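PDB 6IUQ: prolyl 4-hydroxylase, which probably hydroxylates proline residues at the 4-position, using an iron(II) centre and 2-oxoglutarate. Local coordinates for residues D42-G45 with H46-S50; M56-L59 with N60-H64; T197-K201 with M202-V206. All blocks are in the same frame, centred on the assembly; numbering follows the deposited sequence.

Contact 1 of 3, residues D42-G45 with H46-S50; sequences DCFG and HGWAS
Phe44, just before the N-cap, and Trp48, in the first turn of the helix, illustrate how an aromatic pair can pack across the start of a helix. The two rings form a T-shaped (edge-to-face) stack: the edge of Phe44 is turned to the face of the six-membered ring of Trp48, with the planes at 78° and the centroids 4.7 Å apart. Atom CD2 of Phe44 does most of the touching, lying over the indole face toward its rim, 3.5 Å from CZ3 of Trp48. Trp48 meets it because its CG stands anti to the backbone N (chi1 -168°), which swings the indole back toward the start of the helix. There the ring also passes close to the backbone of Phe44, with CE3 of Trp48 3.3 Å from O of Phe44.

The polar part belongs to the first helical turn. Gly45 occupies the N-cap position, and its O accepts a nearly straight bond from N of Ala49 at 3.0 Å, while the CB of Ala49 rests against the same oxygen. Gly45 has a positive phi (97°), a backbone shape that glycine adopts readily. One residue on, O of His46 is gripped twice, by N and OG of Ser50 from opposite faces of its plane; the His46 ring itself is held by Glu176 and Glu11.

The loop thus leads from strand 37-40 into helix 46-61, with Phe44 packed on Leu20 of helix 17-23, Val205 of strand 204-209 and Leu113 of helix 108-115.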
ATOM      1  N   ASP A  42      14.500   8.524  -4.015  1.00 25.93           N
ATOM      2  CA  ASP A  42      14.999   9.831  -3.601  1.00 25.05           C
ATOM      3  C   ASP A  42      13.965  10.941  -3.813  1.00 25.08           C
ATOM      4  O   ASP A  42      14.248  12.000  -4.367  1.00 28.08           O
ATOM      5  CB  ASP A  42      16.320  10.130  -4.329  1.00 21.16           C
ATOM      6  CG  ASP A  42      17.371   9.073  -4.048  1.00 23.24           C
ATOM      7  OD1 ASP A  42      17.780   8.930  -2.869  1.00 28.57           O
ATOM      8  OD2 ASP A  42      17.785   8.366  -4.995  1.00 31.92           O
ATOM      9  N   CYS A  43      12.757  10.686  -3.338  1.00 25.88           N
ATOM     10  CA  CYS A  43      11.623  11.540  -3.642  1.00 25.89           C
ATOM     11  C   CYS A  43      11.700  12.892  -2.904  1.00 24.26           C
ATOM     12  O   CYS A  43      11.641  13.935  -3.537  1.00 29.24           O
ATOM     13  CB  CYS A  43      10.332  10.778  -3.308  1.00 27.51           C
ATOM     14  SG  CYS A  43       8.809  11.653  -3.670  1.00 25.51           S
ATOM     15  N   PHE A  44      11.862  12.882  -1.583  1.00 22.32           N
ATOM     16  CA  PHE A  44      11.891  14.128  -0.817  1.00 23.92           C
ATOM     17  C   PHE A  44      13.278  14.763  -0.794  1.00 28.05           C
ATOM     18  O   PHE A  44      13.414  15.972  -0.578  1.00 28.07           O
ATOM     19  CB  PHE A  44      11.416  13.900   0.628  1.00 24.76           C
ATOM     20  CG  PHE A  44       9.947  13.613   0.748  1.00 22.45           C
ATOM     21  CD1 PHE A  44       9.448  12.351   0.465  1.00 24.06           C
ATOM     22  CD2 PHE A  44       9.061  14.614   1.135  1.00 25.80           C
ATOM     23  CE1 PHE A  44       8.067  12.082   0.564  1.00 28.17           C
ATOM     24  CE2 PHE A  44       7.675  14.362   1.244  1.00 24.78           C
ATOM     25  CZ  PHE A  44       7.181  13.094   0.956  1.00 25.13           C
ATOM     26  N   GLY A  45      14.304  13.948  -1.018  1.00 25.02           N
ATOM     27  CA  GLY A  45      15.673  14.391  -0.839  1.00 25.72           C
ATOM     28  C   GLY A  45      16.141  13.942   0.531  1.00 30.74           C
ATOM     29  O   GLY A  45      15.340  13.778   1.458  1.00 27.78           O
ATOM     30  N   HIS A  46      17.441  13.746   0.669  1.00 29.44           N
ATOM     31  CA  HIS A  46      17.978  13.089   1.844  1.00 28.94           C
ATOM     32  C   HIS A  46      17.822  13.893   3.128  1.00 28.48           C
ATOM     33  O   HIS A  46      17.523  13.330   4.187  1.00 28.38           O
ATOM     34  CB  HIS A  46      19.457  12.753   1.630  1.00 33.88           C
ATOM     35  CG  HIS A  46      20.046  11.955   2.746  1.00 32.07           C
ATOM     36  ND1 HIS A  46      20.694  12.536   3.813  1.00 36.25           N
ATOM     37  CD2 HIS A  46      20.026  10.624   2.994  1.00 43.86           C
ATOM     38  CE1 HIS A  46      21.077  11.594   4.657  1.00 43.04           C
ATOM     39  NE2 HIS A  46      20.683  10.425   4.184  1.00 48.31           N
ATOM     40  N   GLY A  47      18.028  15.202   3.048  1.00 26.56           N
ATOM     41  CA  GLY A  47      17.916  16.040   4.233  1.00 24.35           C
ATOM     42  C   GLY A  47      16.495  16.021   4.759  1.00 25.06           C
ATOM     43  O   GLY A  47      16.259  15.767   5.940  1.00 24.36           O
ATOM     44  N   TRP A  48      15.547  16.265   3.862  1.00 24.75           N
ATOM     45  CA  TRP A  48      14.133  16.352   4.219  1.00 24.77           C
ATOM     46  C   TRP A  48      13.615  15.013   4.766  1.00 25.58           C
ATOM     47  O   TRP A  48      12.982  14.978   5.823  1.00 23.16           O
ATOM     48  CB  TRP A  48      13.328  16.823   3.005  1.00 23.65           C
ATOM     49  CG  TRP A  48      11.904  17.238   3.283  1.00 27.49           C
ATOM     50  CD1 TRP A  48      11.303  17.383   4.502  1.00 22.66           C
ATOM     51  CD2 TRP A  48      10.899  17.536   2.301  1.00 23.67           C
ATOM     52  NE1 TRP A  48       9.984  17.760   4.336  1.00 25.74           N
ATOM     53  CE2 TRP A  48       9.714  17.851   2.995  1.00 26.15           C
ATOM     54  CE3 TRP A  48      10.889  17.556   0.902  1.00 25.03           C
ATOM     55  CZ2 TRP A  48       8.536  18.193   2.338  1.00 21.50           C
ATOM     56  CZ3 TRP A  48       9.725  17.888   0.253  1.00 28.07           C
ATOM     57  CH2 TRP A  48       8.559  18.200   0.969  1.00 25.34           C
ATOM     58  N   ALA A  49      13.906  13.913   4.075  1.00 23.07           N
ATOM     59  CA  ALA A  49      13.599  12.582   4.604  1.00 23.37           C
ATOM     60  C   ALA A  49      14.224  12.327   5.983  1.00 25.17           C
ATOM     61  O   ALA A  49      13.577  11.753   6.864  1.00 27.06           O
ATOM     62  CB  ALA A  49      14.045  11.507   3.630  1.00 23.37           C
ATOM     63  N   SER A  50      15.469  12.748   6.181  1.00 23.86           N
ATOM     64  CA  SER A  50      16.114  12.606   7.493  1.00 25.78           C
ATOM     65  C   SER A  50      15.398  13.384   8.591  1.00 24.30           C
ATOM     66  O   SER A  50      15.231  12.892   9.715  1.00 27.22           O
ATOM     67  CB  SER A  50      17.574  13.070   7.441  1.00 29.09           C
ATOM     68  OG  SER A  50      18.372  12.181   6.688  1.00 40.03           O
TER

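Contact 2 of 3, residues M56-L59 with N60-H64; sequences MRWL and NENDH
His64 closes over the last turn of the helix by returning to Leu59: its N donates to O of Leu59 at 2.9 Å, and its ND1 adds a weak bond to the same oxygen at 3.5 Å, with that oxygen at the edge of the imidazole. The CD2 branch of Leu59 lies 4.2 Å from ND1 of His64, the two side chains crossing at about a right angle. The amide of Asn62 stacks on one face of the Trp58 indole, the planes 29° apart; CG of Trp58 lies anti to the backbone N (chi1 -176°), which carries the indole to where Asn62 meets it.

The chain turns back in this way through a Schellman motif, in which Asp63, with positive phi, is the C-prime residue and its N makes a weak bond to O of Asn60. Before it, regular helical bonds run from N of Asn60 to O of Met56, from N of Glu61 to O of Arg57 and from N of Asn62 to O of Trp58.

Further out, Phe5 meets Trp58 edge-to-face, with Lys4 and Pro6 beside the indole. Leu103 of helix 101-104 touches both Leu59 and His64, whereas selenomethionine Met56 packs on Leu143 and Tyr225, and Arg57 makes a salt bridge to Glu223.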
HETATM    1  N   MSE A  56      10.032  11.438  13.839  1.00 35.95           N
HETATM    2  CA  MSE A  56       9.365  10.180  14.151  1.00 35.08           C
HETATM    3  C   MSE A  56      10.024   9.455  15.317  1.00 33.90           C
HETATM    4  O   MSE A  56       9.341   8.892  16.168  1.00 35.81           O
HETATM    5  CB  MSE A  56       9.343   9.268  12.926  1.00 30.35           C
HETATM    6  CG  MSE A  56       8.441   9.775  11.829  1.00 36.89           C
HETATM    7 SE   MSE A  56       8.549   8.649  10.254  1.00 68.17          SE
HETATM    8  CE  MSE A  56       7.893   6.973  11.013  1.00 41.00           C
ATOM      9  N   ARG A  57      11.352   9.443  15.324  1.00 32.49           N
ATOM     10  CA  ARG A  57      12.096   8.824  16.407  1.00 37.18           C
ATOM     11  C   ARG A  57      11.808   9.542  17.725  1.00 38.99           C
ATOM     12  O   ARG A  57      11.700   8.918  18.776  1.00 41.41           O
ATOM     13  CB  ARG A  57      13.594   8.841  16.115  1.00 32.80           C
ATOM     14  CG  ARG A  57      14.064   7.834  15.075  1.00 37.13           C
ATOM     15  CD  ARG A  57      15.524   7.513  15.336  1.00 37.94           C
ATOM     16  NE  ARG A  57      16.272   7.077  14.162  1.00 47.01           N
ATOM     17  CZ  ARG A  57      16.357   5.817  13.735  1.00 50.93           C
ATOM     18  NH1 ARG A  57      15.714   4.844  14.377  1.00 46.97           N
ATOM     19  NH2 ARG A  57      17.096   5.535  12.661  1.00 36.86           N
ATOM     20  N   TRP A  58      11.684  10.863  17.660  1.00 35.75           N
ATOM     21  CA  TRP A  58      11.349  11.640  18.834  1.00 34.39           C
ATOM     22  C   TRP A  58       9.981  11.253  19.378  1.00 40.44           C
ATOM     23  O   TRP A  58       9.812  11.068  20.581  1.00 43.92           O
ATOM     24  CB  TRP A  58      11.380  13.127  18.522  1.00 34.59           C
ATOM     25  CG  TRP A  58      11.140  13.953  19.732  1.00 42.10           C
ATOM     26  CD1 TRP A  58      12.075  14.377  20.639  1.00 39.78           C
ATOM     27  CD2 TRP A  58       9.879  14.443  20.197  1.00 39.06           C
ATOM     28  NE1 TRP A  58      11.471  15.110  21.630  1.00 40.52           N
ATOM     29  CE2 TRP A  58      10.124  15.165  21.385  1.00 36.12           C
ATOM     30  CE3 TRP A  58       8.568  14.352  19.720  1.00 39.82           C
ATOM     31  CZ2 TRP A  58       9.112  15.793  22.095  1.00 36.75           C
ATOM     32  CZ3 TRP A  58       7.562  14.972  20.430  1.00 38.44           C
ATOM     33  CH2 TRP A  58       7.839  15.684  21.608  1.00 40.38           C
ATOM     34  N   LEU A  59       9.002  11.140  18.489  1.00 38.26           N
ATOM     35  CA  LEU A  59       7.663  10.730  18.885  1.00 40.86           C
ATOM     36  C   LEU A  59       7.711   9.390  19.595  1.00 43.25           C
ATOM     37  O   LEU A  59       6.984   9.156  20.564  1.00 42.03           O
ATOM     38  CB  LEU A  59       6.743  10.647  17.669  1.00 39.83           C
ATOM     39  CG  LEU A  59       6.319  11.996  17.101  1.00 40.73           C
ATOM     40  CD1 LEU A  59       5.551  11.793  15.815  1.00 26.83           C
ATOM     41  CD2 LEU A  59       5.482  12.760  18.126  1.00 40.47           C
ATOM     42  N   ASN A  60       8.582   8.518  19.104  1.00 42.72           N
ATOM     43  CA  ASN A  60       8.753   7.194  19.682  1.00 49.29           C
ATOM     44  C   ASN A  60       9.465   7.198  21.046  1.00 48.05           C
ATOM     45  O   ASN A  60       9.164   6.368  21.910  1.00 48.67           O
ATOM     46  CB  ASN A  60       9.518   6.304  18.712  1.00 40.79           C
ATOM     47  CG  ASN A  60       9.583   4.877  19.180  1.00 47.16           C
ATOM     48  OD1 ASN A  60       8.546   4.236  19.378  1.00 47.29           O
ATOM     49  ND2 ASN A  60      10.799   4.363  19.362  1.00 37.15           N
ATOM     50  N   GLU A  61      10.414   8.115  21.227  1.00 43.05           N
ATOM     51  CA  GLU A  61      11.104   8.276  22.509  1.00 46.34           C
ATOM     52  C   GLU A  61      10.153   8.807  23.567  1.00 47.22           C
ATOM     53  O   GLU A  61      10.285   8.505  24.749  1.00 50.13           O
ATOM     54  CB  GLU A  61      12.287   9.231  22.387  1.00 42.82           C
ATOM     55  CG  GLU A  61      13.528   8.673  21.708  1.00 52.94           C
ATOM     56  CD  GLU A  61      14.543   9.774  21.380  1.00 63.19           C
ATOM     57  OE1 GLU A  61      14.116  10.874  20.952  1.00 59.68           O
ATOM     58  OE2 GLU A  61      15.763   9.547  21.564  1.00 64.80           O
ATOM     59  N   ASN A  62       9.200   9.625  23.145  1.00 45.00           N
ATOM     60  CA  ASN A  62       8.286  10.222  24.093  1.00 42.52           C
ATOM     61  C   ASN A  62       6.956   9.488  24.099  1.00 47.66           C
ATOM     62  O   ASN A  62       5.895  10.065  24.339  1.00 49.24           O
ATOM     63  CB  ASN A  62       8.129  11.706  23.793  1.00 41.30           C
ATOM     64  CG  ASN A  62       9.415  12.472  24.049  1.00 41.71           C
ATOM     65  OD1 ASN A  62      10.353  12.411  23.252  1.00 46.49           O
ATOM     66  ND2 ASN A  62       9.479  13.171  25.177  1.00 45.20           N
ATOM     67  N   ASP A  63       7.052   8.190  23.836  1.00 46.67           N
ATOM     68  CA  ASP A  63       5.970   7.240  24.040  1.00 48.75           C
ATOM     69  C   ASP A  63       4.648   7.639  23.392  1.00 54.99           C
ATOM     70  O   ASP A  63       3.581   7.441  23.971  1.00 60.22           O
ATOM     71  CB  ASP A  63       5.777   7.009  25.538  1.00 57.45           C
ATOM     72  CG  ASP A  63       7.050   6.506  26.220  1.00 64.38           C
ATOM     73  OD1 ASP A  63       7.739   5.621  25.654  1.00 57.88           O
ATOM     74  OD2 ASP A  63       7.366   7.009  27.322  1.00 70.66           O
ATOM     75  N   HIS A  64       4.721   8.177  22.177  1.00 53.08           N
ATOM     76  CA  HIS A  64       3.514   8.507  21.428  1.00 48.35           C
ATOM     77  C   HIS A  64       3.093   7.375  20.484  1.00 48.32           C
ATOM     78  O   HIS A  64       1.947   7.332  20.042  1.00 50.52           O
ATOM     79  CB  HIS A  64       3.706   9.813  20.656  1.00 46.95           C
ATOM     80  CG  HIS A  64       3.754  11.027  21.533  1.00 47.60           C
ATOM     81  ND1 HIS A  64       4.925  11.505  22.083  1.00 52.37           N
ATOM     82  CD2 HIS A  64       2.771  11.851  21.968  1.00 43.50           C
ATOM     83  CE1 HIS A  64       4.663  12.576  22.812  1.00 50.48           C
ATOM     84  NE2 HIS A  64       3.364  12.806  22.759  1.00 51.54           N
TER

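Contact 3 of 3, residues T197-K201 with M202-V206; sequences TVAPK and MDRVV
Arg204 reaches back across the turn to Ala199, and this single side chain shows how an arginine can tie together two chain segments that are not paired as strands. Its NH1 donates to O of Ala199 at 2.8 Å, with the oxygen tilted somewhat from the guanidinium plane and an N-H...O angle of 146°. The same NH1 gives a second bond, to a water that also accepts from N of Ala199 (its oxygen 2.7 Å from that N), so both polar backbone atoms of Ala199 are linked to one nitrogen. The bend at chi3 (-81°) of an otherwise extended side chain brings the guanidinium to this backbone. NE of the same group forms a salt bridge with Asp41, which would further fix its rotation.

The backbone makes its own closure: N of Arg204 donates to O of Lys201 at 3.1 Å, closing the type II turn. Just before this, a weak bond from N of Lys201 to O of Ala199 spans Pro200.

Packing follows around these bonds. The extended Lys201 chain crosses obliquely over one face of the guanidinium, CD lying 4.1 Å from NH2 of Arg204. NZ of Lys201 comes within 4.5 Å of NH2 of Arg204, a proximity of like charges that the salt bridge to Asp41 may soften. Deeper, CG1 of Val198 meets the CG2 branch of Val206 at 3.9 Å, and Val39 of strand 37-40 touches both Val198 and Arg204.

Pro200 centres an inverse gamma turn, and Lys201 to Arg204 form a type II beta turn; together they carry the chain from strand 196-198 of the smaller sheet to strand 204-209 of the larger one, a link between the two sheets of the double-stranded beta-helix core.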
ATOM      1  N   THR A 197       9.019  -7.314  -5.547  1.00 27.04           N
ATOM      2  CA  THR A 197       9.520  -7.093  -4.207  1.00 24.24           C
ATOM      3  C   THR A 197      10.296  -5.782  -4.166  1.00 24.71           C
ATOM      4  O   THR A 197      11.216  -5.562  -4.951  1.00 26.71           O
ATOM      5  CB  THR A 197      10.373  -8.265  -3.755  1.00 23.20           C
ATOM      6  OG1 THR A 197       9.564  -9.442  -3.833  1.00 31.14           O
ATOM      7  CG2 THR A 197      10.826  -8.076  -2.306  1.00 23.55           C
ATOM      8  N   VAL A 198       9.879  -4.908  -3.260  1.00 19.80           N
ATOM      9  CA  VAL A 198      10.377  -3.548  -3.180  1.00 23.52           C
ATOM     10  C   VAL A 198      11.045  -3.304  -1.822  1.00 21.53           C
ATOM     11  O   VAL A 198      10.385  -3.332  -0.782  1.00 21.71           O
ATOM     12  CB  VAL A 198       9.220  -2.529  -3.393  1.00 23.68           C
ATOM     13  CG1 VAL A 198       9.756  -1.100  -3.430  1.00 18.78           C
ATOM     14  CG2 VAL A 198       8.468  -2.864  -4.684  1.00 20.39           C
ATOM     15  N   ALA A 199      12.354  -3.088  -1.830  1.00 23.96           N
ATOM     16  CA  ALA A 199      13.090  -2.854  -0.593  1.00 24.56           C
ATOM     17  C   ALA A 199      12.664  -1.529   0.025  1.00 20.75           C
ATOM     18  O   ALA A 199      12.414  -0.567  -0.691  1.00 25.30           O
ATOM     19  CB  ALA A 199      14.604  -2.870  -0.863  1.00 22.47           C
ATOM     20  N   PRO A 200      12.581  -1.464   1.354  1.00 20.04           N
ATOM     21  CA  PRO A 200      12.158  -0.214   1.996  1.00 25.99           C
ATOM     22  C   PRO A 200      13.314   0.788   2.178  1.00 24.92           C
ATOM     23  O   PRO A 200      13.651   1.168   3.295  1.00 21.59           O
ATOM     24  CB  PRO A 200      11.628  -0.695   3.346  1.00 22.34           C
ATOM     25  CG  PRO A 200      12.544  -1.840   3.670  1.00 23.40           C
ATOM     26  CD  PRO A 200      12.837  -2.523   2.343  1.00 23.55           C
ATOM     27  N   LYS A 201      13.914   1.214   1.075  1.00 23.88           N
ATOM     28  CA  LYS A 201      15.043   2.131   1.150  1.00 25.22           C
ATOM     29  C   LYS A 201      14.645   3.532   1.579  1.00 26.52           C
ATOM     30  O   LYS A 201      13.536   3.995   1.297  1.00 24.15           O
ATOM     31  CB  LYS A 201      15.754   2.187  -0.195  1.00 27.32           C
ATOM     32  CG  LYS A 201      16.319   0.844  -0.556  1.00 27.34           C
ATOM     33  CD  LYS A 201      17.169   0.873  -1.794  1.00 33.55           C
ATOM     34  CE  LYS A 201      17.995  -0.423  -1.848  1.00 41.27           C
ATOM     35  NZ  LYS A 201      18.298  -0.836  -3.238  1.00 40.84           N
HETATM   36  N   MSE A 202      15.567   4.174   2.292  1.00 26.10           N
HETATM   37  CA  MSE A 202      15.462   5.549   2.730  1.00 25.36           C
HETATM   38  C   MSE A 202      15.018   6.452   1.579  1.00 27.96           C
HETATM   39  O   MSE A 202      15.600   6.412   0.493  1.00 25.97           O
HETATM   40  CB  MSE A 202      16.820   6.016   3.287  1.00 31.49           C
HETATM   41  CG  MSE A 202      16.918   7.486   3.719  1.00 30.69           C
HETATM   42 SE   MSE A 202      15.691   7.955   5.149  1.00 73.44          SE
HETATM   43  CE  MSE A 202      16.754   9.230   6.187  1.00 39.57           C
ATOM     44  N   ASP A 203      13.972   7.236   1.825  1.00 20.97           N
ATOM     45  CA  ASP A 203      13.502   8.254   0.892  1.00 23.62           C
ATOM     46  C   ASP A 203      12.935   7.636  -0.396  1.00 24.83           C
ATOM     47  O   ASP A 203      12.867   8.283  -1.445  1.00 26.30           O
ATOM     48  CB  ASP A 203      14.624   9.247   0.573  1.00 23.29           C
ATOM     49  CG  ASP A 203      14.098  10.534  -0.007  1.00 29.41           C
ATOM     50  OD1 ASP A 203      12.904  10.828   0.239  1.00 28.49           O
ATOM     51  OD2 ASP A 203      14.857  11.243  -0.720  1.00 26.61           O
ATOM     52  N   ARG A 204      12.507   6.384  -0.304  1.00 20.84           N
ATOM     53  CA  ARG A 204      11.777   5.752  -1.389  1.00 22.17           C
ATOM     54  C   ARG A 204      10.274   5.848  -1.157  1.00 18.79           C
ATOM     55  O   ARG A 204       9.787   5.563  -0.065  1.00 21.23           O
ATOM     56  CB  ARG A 204      12.193   4.289  -1.536  1.00 21.77           C
ATOM     57  CG  ARG A 204      11.286   3.488  -2.447  1.00 20.62           C
ATOM     58  CD  ARG A 204      11.853   2.099  -2.647  1.00 23.74           C
ATOM     59  NE  ARG A 204      12.911   2.076  -3.654  1.00 22.78           N
ATOM     60  CZ  ARG A 204      13.642   1.006  -3.949  1.00 30.80           C
ATOM     61  NH1 ARG A 204      13.460  -0.146  -3.292  1.00 26.12           N
ATOM     62  NH2 ARG A 204      14.560   1.087  -4.903  1.00 28.62           N
ATOM     63  N   VAL A 205       9.551   6.241  -2.196  1.00 17.18           N
ATOM     64  CA  VAL A 205       8.100   6.339  -2.157  1.00 19.18           C
ATOM     65  C   VAL A 205       7.466   5.253  -3.038  1.00 19.79           C
ATOM     66  O   VAL A 205       7.861   5.079  -4.197  1.00 18.92           O
ATOM     67  CB  VAL A 205       7.608   7.751  -2.624  1.00 18.81           C
ATOM     68  CG1 VAL A 205       6.132   7.739  -2.932  1.00 18.21           C
ATOM     69  CG2 VAL A 205       7.908   8.793  -1.576  1.00 18.63           C
ATOM     70  N   VAL A 206       6.508   4.508  -2.487  1.00 18.99           N
ATOM     71  CA  VAL A 206       5.699   3.593  -3.294  1.00 14.44           C
ATOM     72  C   VAL A 206       4.257   4.092  -3.302  1.00 17.66           C
ATOM     73  O   VAL A 206       3.707   4.422  -2.253  1.00 18.69           O
ATOM     74  CB  VAL A 206       5.735   2.148  -2.770  1.00 17.65           C
ATOM     75  CG1 VAL A 206       5.003   1.210  -3.748  1.00 19.95           C
ATOM     76  CG2 VAL A 206       7.161   1.675  -2.567  1.00 16.68           C
TER
HETATM   77  O   HOH W   1      13.779  -2.756  -4.112  1.00 28.07           O

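How the contacts relate
Along the chain the order is contact 1, contact 2, contact 3. The first two share helix 46-61, contact 1 at its entrance and contact 2 at its exit, with centres 20 Å apart and no touch between them. Contact 3, far later in sequence, lies beside contact 1, their centres 12 Å apart: the carboxylate of Asp203 probably accepts hydrogen bonds from N of Phe44 and N of Gly45, so the turn of 197-206 meets the helix start directly. The centres of contacts 2 and 3 lie 22 Å apart, and they do not touch. The helix is thereby joined at its beginning to the larger sheet of the iron-binding core, whose metal is held by His156, Asp158 and His215.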